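Local coordinates for protein xyloglucan-specific endo-beta-1,4-glucanase BoGH9A (PDB 6DHT) that cleaves the beta-1,4-glucan backbone of xyloglucan internally, releasing xyloglucan oligosaccharides for a gut bacterium that degrades this plant polysaccharide, at residues S264-L269 against T336-E341; L269-V274 against E301-W306; E341-A346 against E360-K365; E348-T353 against F384-P389. One frame throughout, in Å; residues are numbered along the deposited sequence.

Contact 1 (S264-L269 against T336-E341). With CA (calcium ion), chain C.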
loop_
_atom_site.group_PDB
_atom_site.type_symbol
_atom_site.label_atom_id
_atom_site.label_comp_id
_atom_site.label_asym_id
_atom_site.label_seq_id
_atom_site.Cartn_x
_atom_site.Cartn_y
_atom_site.Cartn_z
ATOM N N SER A 264 13.338 -16.948 -8.493
ATOM C CA SER A 264 13.504 -16.992 -7.038
ATOM C C SER A 264 12.307 -17.683 -6.392
ATOM O O SER A 264 11.222 -17.716 -6.961
ATOM C CB SER A 264 13.664 -15.597 -6.459
ATOM O OG SER A 264 12.451 -14.870 -6.585
ATOM N N VAL A 265 12.531 -18.234 -5.206
ATOM C CA VAL A 265 11.491 -18.964 -4.500
ATOM C C VAL A 265 10.400 -17.996 -4.050
ATOM O O VAL A 265 9.215 -18.326 -4.119
ATOM C CB VAL A 265 12.077 -19.750 -3.302
ATOM C CG1 VAL A 265 12.684 -18.833 -2.261
ATOM C CG2 VAL A 265 11.046 -20.660 -2.706
ATOM N N THR A 266 10.802 -16.793 -3.653
ATOM C CA THR A 266 9.836 -15.791 -3.194
ATOM C C THR A 266 8.999 -15.255 -4.365
ATOM O O THR A 266 7.793 -15.070 -4.244
ATOM C CB THR A 266 10.541 -14.664 -2.465
ATOM O OG1 THR A 266 11.677 -14.252 -3.235
ATOM C CG2 THR A 266 10.998 -15.131 -1.105
ATOM N N ALA A 267 9.616 -15.028 -5.514
ATOM C CA ALA A 267 8.836 -14.671 -6.697
ATOM C C ALA A 267 7.809 -15.735 -7.042
ATOM O O ALA A 267 6.642 -15.439 -7.337
ATOM C CB ALA A 267 9.749 -14.400 -7.888
ATOM N N ALA A 268 8.248 -16.991 -7.039
ATOM C CA ALA A 268 7.367 -18.081 -7.361
ATOM C C ALA A 268 6.196 -18.157 -6.385
ATOM O O ALA A 268 5.067 -18.362 -6.799
ATOM C CB ALA A 268 8.133 -19.391 -7.368
ATOM N N LEU A 269 6.493 -17.994 -5.102
ATOM C CA LEU A 269 5.444 -18.098 -4.087
ATOM C C LEU A 269 4.486 -16.895 -4.074
ATOM O O LEU A 269 3.281 -17.078 -3.949
ATOM C CB LEU A 269 6.047 -18.320 -2.713
ATOM C CG LEU A 269 6.690 -19.701 -2.565
ATOM C CD1 LEU A 269 7.496 -19.753 -1.316
ATOM C CD2 LEU A 269 5.630 -20.780 -2.554
ATOM N N THR A 336 15.843 -14.166 2.746
ATOM C CA THR A 336 16.272 -15.546 3.010
ATOM C C THR A 336 15.298 -16.300 3.911
ATOM O O THR A 336 15.600 -17.396 4.388
ATOM C CB THR A 336 17.676 -15.593 3.652
ATOM O OG1 THR A 336 17.684 -14.828 4.862
ATOM C CG2 THR A 336 18.706 -15.043 2.699
ATOM N N HIS A 337 14.122 -15.713 4.123
ATOM C CA HIS A 337 13.084 -16.308 4.963
ATOM C C HIS A 337 11.806 -16.433 4.148
ATOM O O HIS A 337 11.037 -15.478 4.030
ATOM C CB HIS A 337 12.844 -15.469 6.217
ATOM C CG HIS A 337 14.022 -15.394 7.139
ATOM N ND1 HIS A 337 14.985 -14.414 7.038
ATOM C CD2 HIS A 337 14.388 -16.175 8.183
ATOM C CE1 HIS A 337 15.895 -14.593 7.980
ATOM N NE2 HIS A 337 15.557 -15.656 8.687
ATOM N N ALA A 338 11.583 -17.618 3.598
ATOM C CA ALA A 338 10.455 -17.869 2.709
ATOM C C ALA A 338 9.255 -18.550 3.393
ATOM O O ALA A 338 8.259 -18.871 2.735
ATOM C CB ALA A 338 10.916 -18.690 1.517
ATOM N N ASP A 339 9.337 -18.782 4.698
ATOM C CA ASP A 339 8.241 -19.487 5.380
ATOM C C ASP A 339 6.917 -18.748 5.214
ATOM O O ASP A 339 5.869 -19.375 5.000
ATOM C CB ASP A 339 8.516 -19.653 6.881
ATOM C CG ASP A 339 9.499 -20.783 7.190
ATOM O OD1 ASP A 339 9.877 -21.534 6.266
ATOM O OD2 ASP A 339 9.873 -20.926 8.374
ATOM N N ASP A 340 6.970 -17.421 5.317
ATOM C CA ASP A 340 5.740 -16.620 5.246
ATOM C C ASP A 340 5.111 -16.636 3.858
ATOM O O ASP A 340 3.882 -16.649 3.722
ATOM C CB ASP A 340 5.980 -15.181 5.715
ATOM C CG ASP A 340 7.190 -14.527 5.059
ATOM O OD1 ASP A 340 8.339 -14.920 5.368
ATOM O OD2 ASP A 340 7.012 -13.585 4.251
ATOM N N GLU A 341 5.940 -16.672 2.817
ATOM C CA GLU A 341 5.448 -16.771 1.454
ATOM C C GLU A 341 4.863 -18.184 1.223
ATOM O O GLU A 341 3.851 -18.338 0.551
ATOM C CB GLU A 341 6.561 -16.438 0.441
ATOM C CG GLU A 341 6.966 -14.942 0.380
ATOM C CD GLU A 341 7.931 -14.508 1.468
ATOM O OE1 GLU A 341 8.383 -15.354 2.272
ATOM O OE2 GLU A 341 8.247 -13.294 1.539
HETATM CA CA CA C . 9.517 -13.614 3.672
HETATM O O HOH W 1 11.000 -12.794 5.461
#

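Contact 2 (L269-V274 against E301-W306)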
loop_
_atom_site.group_PDB
_atom_site.type_symbol
_atom_site.label_atom_id
_atom_site.label_comp_id
_atom_site.label_asym_id
_atom_site.label_seq_id
_atom_site.Cartn_x
_atom_site.Cartn_y
_atom_site.Cartn_z
ATOM N N LEU A 269 6.493 -17.994 -5.102
ATOM C CA LEU A 269 5.444 -18.098 -4.087
ATOM C C LEU A 269 4.486 -16.895 -4.074
ATOM O O LEU A 269 3.281 -17.078 -3.949
ATOM C CB LEU A 269 6.047 -18.320 -2.713
ATOM C CG LEU A 269 6.690 -19.701 -2.565
ATOM C CD1 LEU A 269 7.496 -19.753 -1.316
ATOM C CD2 LEU A 269 5.630 -20.780 -2.554
ATOM N N ASP A 270 5.015 -15.680 -4.190
ATOM C CA ASP A 270 4.126 -14.509 -4.227
ATOM C C ASP A 270 3.273 -14.557 -5.503
ATOM O O ASP A 270 2.085 -14.234 -5.490
ATOM C CB ASP A 270 4.926 -13.232 -4.181
ATOM C CG ASP A 270 5.547 -12.982 -2.823
ATOM O OD1 ASP A 270 5.025 -13.507 -1.821
ATOM O OD2 ASP A 270 6.583 -12.272 -2.737
ATOM N N PHE A 271 3.854 -15.028 -6.614
ATOM C CA PHE A 271 3.096 -15.301 -7.826
ATOM C C PHE A 271 1.992 -16.354 -7.567
ATOM O O PHE A 271 0.831 -16.176 -7.950
ATOM C CB PHE A 271 4.072 -15.796 -8.926
ATOM C CG PHE A 271 3.428 -16.207 -10.218
ATOM C CD1 PHE A 271 2.851 -17.443 -10.319
ATOM C CD2 PHE A 271 3.455 -15.401 -11.338
ATOM C CE1 PHE A 271 2.283 -17.879 -11.502
ATOM C CE2 PHE A 271 2.885 -15.811 -12.531
ATOM C CZ PHE A 271 2.300 -17.068 -12.625
ATOM N N ALA A 272 2.360 -17.456 -6.918
ATOM C CA ALA A 272 1.402 -18.526 -6.665
ATOM C C ALA A 272 0.255 -18.031 -5.795
ATOM O O ALA A 272 -0.901 -18.285 -6.089
ATOM C CB ALA A 272 2.096 -19.706 -6.028
ATOM N N ALA A 273 0.589 -17.293 -4.744
ATOM C CA ALA A 273 -0.426 -16.817 -3.802
ATOM C C ALA A 273 -1.393 -15.877 -4.500
ATOM O O ALA A 273 -2.600 -16.020 -4.388
ATOM C CB ALA A 273 0.230 -16.132 -2.639
ATOM N N VAL A 274 -0.860 -14.881 -5.205
ATOM C CA VAL A 274 -1.721 -13.888 -5.825
ATOM C C VAL A 274 -2.504 -14.460 -6.994
ATOM O O VAL A 274 -3.623 -14.062 -7.251
ATOM C CB VAL A 274 -0.927 -12.616 -6.187
ATOM C CG1 VAL A 274 -0.156 -12.757 -7.473
ATOM C CG2 VAL A 274 -1.845 -11.401 -6.255
ATOM N N GLU A 301 -0.402 -23.319 -9.337
ATOM C CA GLU A 301 -0.034 -24.654 -8.878
ATOM C C GLU A 301 1.338 -25.039 -9.439
ATOM O O GLU A 301 2.174 -25.577 -8.720
ATOM C CB GLU A 301 -1.131 -25.675 -9.237
ATOM C CG GLU A 301 -2.452 -25.404 -8.492
ATOM C CD GLU A 301 -3.401 -26.586 -8.430
ATOM O OE1 GLU A 301 -4.339 -26.637 -9.249
ATOM O OE2 GLU A 301 -3.229 -27.439 -7.533
ATOM N N LYS A 302 1.608 -24.648 -10.681
ATOM C CA LYS A 302 2.922 -24.895 -11.271
ATOM C C LYS A 302 4.015 -24.075 -10.564
ATOM O O LYS A 302 5.120 -24.552 -10.340
ATOM C CB LYS A 302 2.923 -24.578 -12.773
ATOM C CG LYS A 302 2.216 -25.612 -13.648
ATOM C CD LYS A 302 2.637 -25.509 -15.111
ATOM C CE LYS A 302 4.082 -25.993 -15.329
ATOM N NZ LYS A 302 4.529 -25.861 -16.748
ATOM N N ALA A 303 3.718 -22.830 -10.197
ATOM C CA ALA A 303 4.707 -22.028 -9.494
ATOM C C ALA A 303 4.991 -22.560 -8.095
ATOM O O ALA A 303 6.128 -22.576 -7.643
ATOM C CB ALA A 303 4.245 -20.565 -9.409
ATOM N N TYR A 304 3.945 -22.985 -7.390
ATOM C CA TYR A 304 4.140 -23.527 -6.066
ATOM C C TYR A 304 4.987 -24.809 -6.142
ATOM O O TYR A 304 5.897 -25.008 -5.334
ATOM C CB TYR A 304 2.772 -23.789 -5.419
ATOM C CG TYR A 304 2.856 -24.199 -3.977
ATOM C CD1 TYR A 304 2.952 -25.536 -3.624
ATOM C CD2 TYR A 304 2.818 -23.253 -2.961
ATOM C CE1 TYR A 304 3.039 -25.917 -2.314
ATOM C CE2 TYR A 304 2.902 -23.626 -1.640
ATOM C CZ TYR A 304 3.007 -24.965 -1.323
ATOM O OH TYR A 304 3.094 -25.349 -0.012
ATOM N N ALA A 305 4.680 -25.645 -7.125
ATOM C CA ALA A 305 5.462 -26.856 -7.365
ATOM C C ALA A 305 6.946 -26.521 -7.550
ATOM O O ALA A 305 7.813 -27.154 -6.941
ATOM C CB ALA A 305 4.922 -27.589 -8.563
ATOM N N TRP A 306 7.242 -25.514 -8.369
ATOM C CA TRP A 306 8.627 -25.107 -8.566
ATOM C C TRP A 306 9.255 -24.707 -7.244
ATOM O O TRP A 306 10.367 -25.103 -6.934
ATOM C CB TRP A 306 8.730 -23.965 -9.583
ATOM C CG TRP A 306 10.149 -23.590 -9.956
ATOM C CD1 TRP A 306 10.840 -23.986 -11.074
ATOM C CD2 TRP A 306 11.040 -22.750 -9.216
ATOM N NE1 TRP A 306 12.091 -23.435 -11.069
ATOM C CE2 TRP A 306 12.247 -22.677 -9.940
ATOM C CE3 TRP A 306 10.938 -22.058 -8.009
ATOM C CZ2 TRP A 306 13.337 -21.938 -9.492
ATOM C CZ3 TRP A 306 12.006 -21.332 -7.572
ATOM C CH2 TRP A 306 13.199 -21.271 -8.310
#

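Contact 3 (E341-A346 against E360-K365). With CA (calcium ion), chain C.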
loop_
_atom_site.group_PDB
_atom_site.type_symbol
_atom_site.label_atom_id
_atom_site.label_comp_id
_atom_site.label_asym_id
_atom_site.label_seq_id
_atom_site.Cartn_x
_atom_site.Cartn_y
_atom_site.Cartn_z
ATOM N N GLU A 341 5.940 -16.672 2.817
ATOM C CA GLU A 341 5.448 -16.771 1.454
ATOM C C GLU A 341 4.863 -18.184 1.223
ATOM O O GLU A 341 3.851 -18.338 0.551
ATOM C CB GLU A 341 6.561 -16.438 0.441
ATOM C CG GLU A 341 6.966 -14.942 0.380
ATOM C CD GLU A 341 7.931 -14.508 1.468
ATOM O OE1 GLU A 341 8.383 -15.354 2.272
ATOM O OE2 GLU A 341 8.247 -13.294 1.539
ATOM N N PHE A 342 5.512 -19.214 1.767
ATOM C CA PHE A 342 4.938 -20.556 1.711
ATOM C C PHE A 342 3.573 -20.570 2.422
ATOM O O PHE A 342 2.599 -21.114 1.904
ATOM C CB PHE A 342 5.894 -21.592 2.335
ATOM C CG PHE A 342 6.891 -22.184 1.359
ATOM C CD1 PHE A 342 6.462 -23.016 0.348
ATOM C CD2 PHE A 342 8.230 -21.899 1.468
ATOM C CE1 PHE A 342 7.356 -23.571 -0.543
ATOM C CE2 PHE A 342 9.143 -22.460 0.575
ATOM C CZ PHE A 342 8.687 -23.292 -0.434
ATOM N N PHE A 343 3.492 -19.903 3.575
ATOM C CA PHE A 343 2.229 -19.875 4.323
ATOM C C PHE A 343 1.130 -19.194 3.536
ATOM O O PHE A 343 0.010 -19.699 3.420
ATOM C CB PHE A 343 2.403 -19.175 5.660
ATOM C CG PHE A 343 1.127 -19.007 6.421
ATOM C CD1 PHE A 343 0.531 -20.106 6.998
ATOM C CD2 PHE A 343 0.531 -17.762 6.583
ATOM C CE1 PHE A 343 -0.632 -19.982 7.710
ATOM C CE2 PHE A 343 -0.635 -17.637 7.295
ATOM C CZ PHE A 343 -1.222 -18.748 7.865
ATOM N N TRP A 344 1.448 -18.028 2.987
ATOM C CA TRP A 344 0.449 -17.279 2.224
ATOM C C TRP A 344 0.018 -18.060 0.972
ATOM O O TRP A 344 -1.181 -18.259 0.726
ATOM C CB TRP A 344 0.958 -15.852 1.898
ATOM C CG TRP A 344 0.005 -15.076 1.059
ATOM C CD1 TRP A 344 -1.352 -15.120 1.102
ATOM C CD2 TRP A 344 0.341 -14.172 -0.006
ATOM N NE1 TRP A 344 -1.898 -14.306 0.132
ATOM C CE2 TRP A 344 -0.877 -13.690 -0.543
ATOM C CE3 TRP A 344 1.546 -13.697 -0.531
ATOM C CZ2 TRP A 344 -0.923 -12.796 -1.609
ATOM C CZ3 TRP A 344 1.494 -12.791 -1.594
ATOM C CH2 TRP A 344 0.263 -12.352 -2.111
ATOM N N ALA A 345 0.986 -18.552 0.204
ATOM C CA ALA A 345 0.657 -19.331 -0.978
ATOM C C ALA A 345 -0.142 -20.607 -0.697
ATOM O O ALA A 345 -1.112 -20.875 -1.369
ATOM C CB ALA A 345 1.927 -19.690 -1.761
ATOM N N ALA A 346 0.292 -21.377 0.296
ATOM C CA ALA A 346 -0.407 -22.623 0.611
ATOM C C ALA A 346 -1.819 -22.291 1.068
ATOM O O ALA A 346 -2.764 -22.993 0.703
ATOM C CB ALA A 346 0.349 -23.384 1.666
ATOM N N GLU A 360 -2.083 -28.638 4.799
ATOM C CA GLU A 360 -1.038 -29.137 5.669
ATOM C C GLU A 360 0.205 -28.277 5.555
ATOM O O GLU A 360 0.871 -28.037 6.549
ATOM C CB GLU A 360 -0.729 -30.604 5.330
ATOM C CG GLU A 360 0.512 -31.202 5.992
ATOM C CD GLU A 360 0.421 -31.276 7.507
ATOM O OE1 GLU A 360 -0.694 -31.170 8.055
ATOM O OE2 GLU A 360 1.476 -31.445 8.156
ATOM N N GLU A 361 0.501 -27.801 4.349
ATOM C CA GLU A 361 1.645 -26.904 4.167
ATOM C C GLU A 361 1.438 -25.578 4.899
ATOM O O GLU A 361 2.362 -25.068 5.519
ATOM C CB GLU A 361 1.918 -26.671 2.682
ATOM C CG GLU A 361 2.229 -27.950 1.869
ATOM C CD GLU A 361 3.400 -28.756 2.428
ATOM O OE1 GLU A 361 4.534 -28.227 2.441
ATOM O OE2 GLU A 361 3.183 -29.915 2.855
ATOM N N ALA A 362 0.226 -25.032 4.843
ATOM C CA ALA A 362 -0.085 -23.816 5.600
ATOM C C ALA A 362 0.080 -24.008 7.095
ATOM O O ALA A 362 0.650 -23.163 7.781
ATOM C CB ALA A 362 -1.483 -23.342 5.301
ATOM N N ILE A 363 -0.450 -25.108 7.615
ATOM C CA ILE A 363 -0.366 -25.377 9.043
ATOM C C ILE A 363 1.085 -25.536 9.494
ATOM O O ILE A 363 1.463 -25.014 10.550
ATOM C CB ILE A 363 -1.175 -26.652 9.414
ATOM C CG1 ILE A 363 -2.646 -26.477 9.062
ATOM C CG2 ILE A 363 -1.022 -26.994 10.881
ATOM C CD1 ILE A 363 -3.348 -25.351 9.766
ATOM N N LYS A 364 1.890 -26.250 8.701
ATOM C CA LYS A 364 3.306 -26.450 9.009
ATOM C C LYS A 364 4.043 -25.120 9.114
ATOM O O LYS A 364 4.915 -24.957 9.961
ATOM C CB LYS A 364 3.989 -27.315 7.947
ATOM C CG LYS A 364 3.704 -28.810 8.043
ATOM C CD LYS A 364 4.667 -29.615 7.168
ATOM C CE LYS A 364 4.389 -31.108 7.266
ATOM N NZ LYS A 364 5.467 -31.935 6.655
ATOM N N LYS A 365 3.679 -24.173 8.255
ATOM C CA LYS A 365 4.396 -22.898 8.174
ATOM C C LYS A 365 3.682 -21.775 8.922
ATOM O O LYS A 365 3.971 -20.602 8.693
ATOM C CB LYS A 365 4.564 -22.503 6.709
ATOM C CG LYS A 365 5.365 -23.499 5.892
ATOM C CD LYS A 365 6.852 -23.378 6.203
ATOM C CE LYS A 365 7.657 -24.550 5.672
ATOM N NZ LYS A 365 7.399 -24.780 4.241
HETATM CA CA CA C . 9.517 -13.614 3.672
HETATM O O HOH W 1 11.000 -12.794 5.461
#

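Contact 4 (E348-T353 against F384-P389)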
loop_
_atom_site.group_PDB
_atom_site.type_symbol
_atom_site.label_atom_id
_atom_site.label_comp_id
_atom_site.label_asym_id
_atom_site.label_seq_id
_atom_site.Cartn_x
_atom_site.Cartn_y
_atom_site.Cartn_z
ATOM N N GLU A 348 -3.736 -19.638 0.226
ATOM C CA GLU A 348 -4.537 -19.286 -0.923
ATOM C C GLU A 348 -4.882 -20.515 -1.754
ATOM O O GLU A 348 -5.977 -20.607 -2.257
ATOM C CB GLU A 348 -3.815 -18.233 -1.782
ATOM C CG GLU A 348 -3.584 -16.889 -1.112
ATOM C CD GLU A 348 -4.865 -16.051 -0.947
ATOM O OE1 GLU A 348 -5.994 -16.498 -1.307
ATOM O OE2 GLU A 348 -4.734 -14.910 -0.437
ATOM N N LEU A 349 -3.903 -21.396 -1.960
ATOM C CA LEU A 349 -4.164 -22.590 -2.752
ATOM C C LEU A 349 -5.171 -23.508 -2.070
ATOM O O LEU A 349 -6.027 -24.072 -2.727
ATOM C CB LEU A 349 -2.861 -23.322 -3.077
ATOM C CG LEU A 349 -2.145 -22.665 -4.273
ATOM C CD1 LEU A 349 -0.672 -23.016 -4.319
ATOM C CD2 LEU A 349 -2.839 -22.976 -5.602
ATOM N N TYR A 350 -5.092 -23.611 -0.752
ATOM C CA TYR A 350 -6.111 -24.351 -0.014
ATOM C C TYR A 350 -7.506 -23.759 -0.234
ATOM O O TYR A 350 -8.477 -24.491 -0.475
ATOM C CB TYR A 350 -5.793 -24.382 1.469
ATOM C CG TYR A 350 -6.817 -25.104 2.340
ATOM C CD1 TYR A 350 -7.284 -26.373 2.000
ATOM C CD2 TYR A 350 -7.288 -24.536 3.516
ATOM C CE1 TYR A 350 -8.204 -27.044 2.802
ATOM C CE2 TYR A 350 -8.184 -25.207 4.327
ATOM C CZ TYR A 350 -8.644 -26.457 3.962
ATOM O OH TYR A 350 -9.546 -27.125 4.769
ATOM N N PHE A 351 -7.643 -22.440 -0.135
ATOM C CA PHE A 351 -8.971 -21.847 -0.284
ATOM C C PHE A 351 -9.482 -21.883 -1.718
ATOM O O PHE A 351 -10.683 -22.000 -1.945
ATOM C CB PHE A 351 -9.011 -20.430 0.313
ATOM C CG PHE A 351 -8.864 -20.436 1.815
ATOM C CD1 PHE A 351 -9.737 -21.187 2.604
ATOM C CD2 PHE A 351 -7.851 -19.740 2.433
ATOM C CE1 PHE A 351 -9.586 -21.234 3.964
ATOM C CE2 PHE A 351 -7.696 -19.779 3.804
ATOM C CZ PHE A 351 -8.572 -20.522 4.575
ATOM N N SER A 352 -8.582 -21.865 -2.692
ATOM C CA SER A 352 -9.010 -21.958 -4.083
ATOM C C SER A 352 -9.276 -23.388 -4.591
ATOM O O SER A 352 -10.071 -23.551 -5.502
ATOM C CB SER A 352 -7.992 -21.307 -4.999
ATOM O OG SER A 352 -7.871 -19.921 -4.665
ATOM N N THR A 353 -8.618 -24.388 -4.009
ATOM C CA THR A 353 -8.748 -25.767 -4.502
ATOM C C THR A 353 -9.438 -26.691 -3.516
ATOM O O THR A 353 -9.958 -27.736 -3.917
ATOM C CB THR A 353 -7.378 -26.412 -4.836
ATOM O OG1 THR A 353 -6.650 -26.702 -3.638
ATOM C CG2 THR A 353 -6.563 -25.537 -5.774
ATOM N N PHE A 384 -5.157 -12.970 6.872
ATOM C CA PHE A 384 -6.386 -12.324 6.449
ATOM C C PHE A 384 -7.293 -13.316 5.707
ATOM O O PHE A 384 -8.521 -13.286 5.858
ATOM C CB PHE A 384 -6.126 -11.103 5.536
ATOM C CG PHE A 384 -5.324 -9.966 6.154
ATOM C CD1 PHE A 384 -5.232 -9.758 7.515
ATOM C CD2 PHE A 384 -4.620 -9.117 5.311
ATOM C CE1 PHE A 384 -4.472 -8.701 8.005
ATOM C CE2 PHE A 384 -3.885 -8.060 5.801
ATOM C CZ PHE A 384 -3.812 -7.859 7.142
ATOM N N ALA A 385 -6.675 -14.193 4.919
ATOM C CA ALA A 385 -7.423 -15.199 4.170
ATOM C C ALA A 385 -8.145 -16.167 5.117
ATOM O O ALA A 385 -9.332 -16.411 4.970
ATOM C CB ALA A 385 -6.496 -15.939 3.247
ATOM N N TRP A 386 -7.430 -16.671 6.118
ATOM C CA TRP A 386 -8.044 -17.535 7.136
ATOM C C TRP A 386 -9.170 -16.860 7.931
ATOM O O TRP A 386 -10.103 -17.537 8.369
ATOM C CB TRP A 386 -6.964 -18.053 8.097
ATOM C CG TRP A 386 -6.182 -19.187 7.510
ATOM C CD1 TRP A 386 -4.997 -19.119 6.878
ATOM C CD2 TRP A 386 -6.554 -20.572 7.523
ATOM N NE1 TRP A 386 -4.599 -20.371 6.455
ATOM C CE2 TRP A 386 -5.539 -21.281 6.871
ATOM C CE3 TRP A 386 -7.657 -21.278 8.032
ATOM C CZ2 TRP A 386 -5.599 -22.662 6.686
ATOM C CZ3 TRP A 386 -7.704 -22.645 7.864
ATOM C CH2 TRP A 386 -6.685 -23.324 7.199
ATOM N N LEU A 387 -9.097 -15.540 8.113
ATOM C CA LEU A 387 -10.070 -14.807 8.927
ATOM C C LEU A 387 -11.268 -14.306 8.121
ATOM O O LEU A 387 -12.188 -13.719 8.680
ATOM C CB LEU A 387 -9.402 -13.612 9.605
ATOM C CG LEU A 387 -8.325 -13.929 10.631
ATOM C CD1 LEU A 387 -7.738 -12.617 11.122
ATOM C CD2 LEU A 387 -8.824 -14.757 11.791
ATOM N N GLN A 388 -11.278 -14.554 6.819
ATOM C CA GLN A 388 -12.351 -14.086 5.948
ATOM C C GLN A 388 -13.711 -14.669 6.328
ATOM O O GLN A 388 -13.848 -15.885 6.463
ATOM C CB GLN A 388 -12.030 -14.476 4.506
ATOM C CG GLN A 388 -12.357 -13.412 3.494
ATOM C CD GLN A 388 -11.756 -13.715 2.136
ATOM O OE1 GLN A 388 -10.535 -13.585 1.921
ATOM N NE2 GLN A 388 -12.607 -14.128 1.208
ATOM N N PRO A 389 -14.731 -13.809 6.463
ATOM C CA PRO A 389 -16.072 -14.305 6.804
ATOM C C PRO A 389 -16.792 -14.986 5.645
ATOM O O PRO A 389 -16.327 -14.965 4.498
ATOM C CB PRO A 389 -16.812 -13.036 7.233
ATOM C CG PRO A 389 -16.118 -11.932 6.534
ATOM C CD PRO A 389 -14.680 -12.337 6.421
#

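Contact 1 (S264-L269 against T336-E341)
Leu269 and Glu341 make the closest approach of the two helix starts: their CB atoms lie 3.7 Å apart, and the side chains cross at about a right angle, CD1 of Leu269 resting against the CB of Glu341. Before Leu269 on its helix, two methyls carry the packing: Val265 CG1 faces the CB of Ala338 at 4.2 Å, and Thr266 CG2 approaches the carboxylate carbon of Glu341, CD, at 4.1 Å. Both helices, 265-281 and 339-353, belong to the helical catalytic domain of glycosyl hydrolase family 9, and the second begins at a calcium site. There the ion takes the carbonyl oxygen of His337 at 2.4 Å and both oxygens of Asp340 and of Glu341, each carboxylate binding in bidentate fashion; a water, Asp335 and Gly376 complete the shell. A bend at chi2 of Glu341 (81°) turns its carboxylate back to the metal while its CB stays packed on Leu269. Asp340 OD2 also accepts from Thr378 N. On the other segment Ser264 N-caps helix 265-281, its OG accepting from Ala267 N at 3.0 Å with an N-H...O angle of 152°.

Contact 2 (L269-V274 against E301-W306)
Phe271 and Ala303 meet where the ring of the first comes obliquely onto the methyl of the second, CD1 lying 3.5 Å from the Ala303 CB and CE1 a little farther. With CG anti to the backbone N (chi1 176°), the Phe271 ring reaches across to helix 292-309, where it also packs on Ala299. Ala272 points toward the opposing helix. Its CB sits 4.1 Å from the CB of Ala303 and 4.0 Å from the backbone N of Tyr304, small side chains that let the two backbones come close: the CA atoms of Ala272 and Ala303 are 5.6 Å apart. Past the alanines, Leu269 extends its CD2 branch to the phenol ring of Tyr304, touching CD2 of that ring at 3.8 Å and its CE2 at 4.0 Å. The approach is oblique to the ring. Tyr304 also pairs edge-to-face with Tyr358 of helix 356-364. The helix segments 269-274 and 301-306 run nearly antiparallel, at 150°, with their axes 8.1 Å apart. This close, alanine-lined packing of consecutive antiparallel helices is the arrangement of a helical hairpin, the building unit of the (alpha/alpha)6 barrel that characterises family 9 catalytic domains.

Contact 3 (E341-A346 against E360-K365)
Phe342, Phe343 and Ala346 of helix 339-353 meet Ala362 of helix 356-364 and Lys365 just after it in a tight antiparallel pair, the segment axes 8.0 Å apart at 148°, within the helical family 9 domain. Apolar packing centres on Ala346: Ala346 CB touches Glu361 CB at 3.8 Å, and Ala346 CB lies 4.1 Å from Ala362 CB. The charged contact is a cation-pi interaction: Lys365, bent at chi2 and chi4, runs alongside Phe342 and brings NZ over one face of the ring, 4.3 Å from its centroid and 27° off the normal. The carbonyl oxygen of Ala362 lies in the plane of the Phe343 ring, at its edge, 3.2 Å from CD1 and 3.4 Å from CE1. A leucine here lacks that flat ring edge, which would probably leave the Ala362 carbonyl without its in-plane C-H neighbours and open a gap beside Lys365. Phe343 lies beside the end of helix 356-364, where its CB meets Lys365 O at 3.7 Å.

Contact 4 (E348-T353 against F384-P389)
Trp386 receives the edge of Phe351 on one indole face: Phe351 CZ stands 3.5 Å above the plane, over its centre, and the planes meet at 72° in an edge-to-face pair. Phe351 in turn has Tyr350 CD2 over one of its faces, offset toward the rim, while its CE2 also touches the backbone C of Ala385 at 3.9 Å. Tyr350 comes to the far end of the indole, its CE2 3.7 Å from Trp386 CH2, the two planes inclined at 32°. Different chi1 settings, with Tyr350 extended away from its backbone N (179°) and Phe351 turned to lie beside its own, send the rings to different parts of one indole. The Ala385 methyl lies 4.1 Å from Phe351 CE2. Polar ends find partners outside the two segments: Trp386 NE1 bonds Ser347 OG, Tyr350 OH bonds Asp397, and Glu348 forms a salt bridge with Arg280. An alanine in place of Trp386 would probably leave the Phe351 edge without its aromatic face and Ser347 OG without its indole N-H. The three rings form an aromatic cluster joining the C-terminal end of helix 339-353 to that of helix 379-386 in the family 9 helical domain.

How the contacts relate
All four contacts are mainly buried, yet their chemistry differs. Helix 339-353 serves three of them: its start in contact 1, its middle in contact 3 and its end in contact 4. Contact 2 instead pairs helix 265-281, shared with contact 1 through Leu269, with helix 292-309. Contacts 1 and 2 bury every touching residue, whereas contacts 3 and 4 include partly exposed ones, among them Lys365, Tyr350 and Phe351. Two alanines between larger apolar and aromatic side chains make contact 2, contact 1 holds three of the calcium ligands, a cation-pi pair marks contact 3 and aromatic rings make contact 4. Leu269 CD1 against Phe342 CD2, at 3.6 Å, joins contacts 1 and 2 to contact 3.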